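Local structure of glutathione synthetase-like effector 30 (Gpa-GSS30-apo) (Globodera pallida, 5OET) at residues Lys143-Lys146 with Arg147-Met151. The protein probably acts as an effector of a plant-parasitic nematode, having evolved from glutathione synthetase, the ATP-dependent ligase that makes glutathione. Residues are numbered along the deposited sequence; the frame is centred on the assembly and turned at random.
Sequences KLVK and RLDGM
Leu144 and Leu148 meet one turn apart on the helix, and the same two residues share a backbone hydrogen bond. Leu148 N reaches Leu144 O at 3.1 Å with an almost straight N-H...O angle of 176°. Asp149 N is satisfied in the same i to i+4 pattern by Val145 O, at 3.0 Å. The bond before them, from Arg147 N to Lys143 O, is weak at 3.3 Å. Gly150 N bonds to Arg147 O at 2.8 Å and Met151 N to Leu148 O at 3.2 Å, both i to i+3.

On the apolar side, CD1 of Leu144 touches CD1 of Leu148 at 3.7 Å, the two side chains crossing at a slant. With CG anti to the backbone N (chi1 -176°), Leu144 turns CD1 toward Leu148 and CD2 away. Val145 and Asp149 run side by side: CG1 of Val145 lies 4.1 Å from OD2 of Asp149, while OD1 is hydrogen-bonded to the Tyr122 hydroxyl. Arg147 holds CG beside its backbone N (chi1 -64°), against Lys143 O; the chain then bends at chi2 and carries the guanidinium off the helix, where NH1 makes a salt bridge with Asp325.

Helix 141-150 lies at the surface of the glutathione synthetase fold: both leucines pack on Phe328 of helix 325-331 and on residues of helix 342-345, while Val145 and Leu148 touch Tyr122 at the start of helix 122-127.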
loop_
_atom_site.group_PDB
_atom_site.type_symbol
_atom_site.label_atom_id
_atom_site.label_comp_id
_atom_site.label_asym_id
_atom_site.label_seq_id
_atom_site.Cartn_x
_atom_site.Cartn_y
_atom_site.Cartn_z
ATOM N N LYS A 143 12.335 2.823 39.515
ATOM C CA LYS A 143 13.253 2.050 38.659
ATOM C C LYS A 143 13.970 2.886 37.571
ATOM O O LYS A 143 15.140 2.632 37.272
ATOM C CB LYS A 143 12.508 0.863 38.019
ATOM C CG LYS A 143 12.068 -0.195 39.023
ATOM C CD LYS A 143 13.206 -1.158 39.368
ATOM C CE LYS A 143 12.888 -2.037 40.577
ATOM N NZ LYS A 143 11.732 -2.955 40.357
ATOM N N LEU A 144 13.274 3.867 36.995
ATOM C CA LEU A 144 13.867 4.765 35.991
ATOM C C LEU A 144 14.883 5.738 36.586
ATOM O O LEU A 144 15.946 5.964 35.999
ATOM C CB LEU A 144 12.776 5.552 35.253
ATOM C CG LEU A 144 13.210 6.468 34.101
ATOM C CD1 LEU A 144 14.006 5.708 33.034
ATOM C CD2 LEU A 144 11.981 7.142 33.494
ATOM N N VAL A 145 14.559 6.320 37.736
ATOM C CA VAL A 145 15.507 7.199 38.442
ATOM C C VAL A 145 16.786 6.441 38.819
ATOM O O VAL A 145 17.877 6.922 38.555
ATOM C CB VAL A 145 14.866 7.854 39.693
ATOM C CG1 VAL A 145 15.916 8.474 40.618
ATOM C CG2 VAL A 145 13.854 8.905 39.264
ATOM N N LYS A 146 16.632 5.270 39.437
ATOM C CA LYS A 146 17.759 4.379 39.784
ATOM C C LYS A 146 18.730 4.224 38.599
ATOM O O LYS A 146 19.934 4.350 38.774
ATOM C CB LYS A 146 17.210 3.022 40.285
ATOM C CG LYS A 146 18.127 1.801 40.251
ATOM C CD LYS A 146 19.354 1.923 41.140
ATOM C CE LYS A 146 20.314 0.760 40.859
ATOM N NZ LYS A 146 21.548 0.751 41.705
ATOM N N ARG A 147 18.194 3.986 37.403
ATOM C CA ARG A 147 19.003 3.836 36.191
ATOM C C ARG A 147 19.734 5.125 35.795
ATOM O O ARG A 147 20.961 5.141 35.716
ATOM C CB ARG A 147 18.134 3.388 35.021
ATOM C CG ARG A 147 17.501 2.022 35.186
ATOM C CD ARG A 147 18.418 0.922 34.697
ATOM N NE ARG A 147 17.692 -0.343 34.634
ATOM C CZ ARG A 147 18.170 -1.476 34.123
ATOM N NH1 ARG A 147 19.405 -1.543 33.624
ATOM N NH2 ARG A 147 17.396 -2.555 34.107
ATOM N N LEU A 148 18.979 6.197 35.554
ATOM C CA LEU A 148 19.537 7.501 35.142
ATOM C C LEU A 148 20.667 7.997 36.068
ATOM O O LEU A 148 21.602 8.664 35.621
ATOM C CB LEU A 148 18.416 8.553 35.058
ATOM C CG LEU A 148 17.658 8.744 33.738
ATOM C CD1 LEU A 148 17.325 7.439 33.056
ATOM C CD2 LEU A 148 16.381 9.525 33.973
ATOM N N ASP A 149 20.563 7.642 37.354
ATOM C CA ASP A 149 21.580 7.946 38.378
ATOM C C ASP A 149 22.931 7.226 38.135
ATOM O O ASP A 149 23.984 7.772 38.465
ATOM C CB ASP A 149 21.062 7.620 39.810
ATOM C CG ASP A 149 20.205 8.753 40.447
ATOM O OD1 ASP A 149 19.841 9.752 39.786
ATOM O OD2 ASP A 149 19.893 8.627 41.652
ATOM N N GLY A 150 22.904 6.013 37.579
ATOM C CA GLY A 150 24.135 5.321 37.152
ATOM C C GLY A 150 24.957 6.055 36.092
ATOM O O GLY A 150 26.176 5.863 36.004
ATOM N N MET A 151 24.273 6.887 35.295
ATOM C CA MET A 151 24.861 7.687 34.212
ATOM C C MET A 151 25.083 9.152 34.639
ATOM O O MET A 151 26.016 9.481 35.399
ATOM C CB MET A 151 23.925 7.639 33.002
ATOM C CG MET A 151 23.499 6.231 32.568
ATOM S SD MET A 151 21.861 6.141 31.790
ATOM C CE MET A 151 22.068 7.145 30.314
#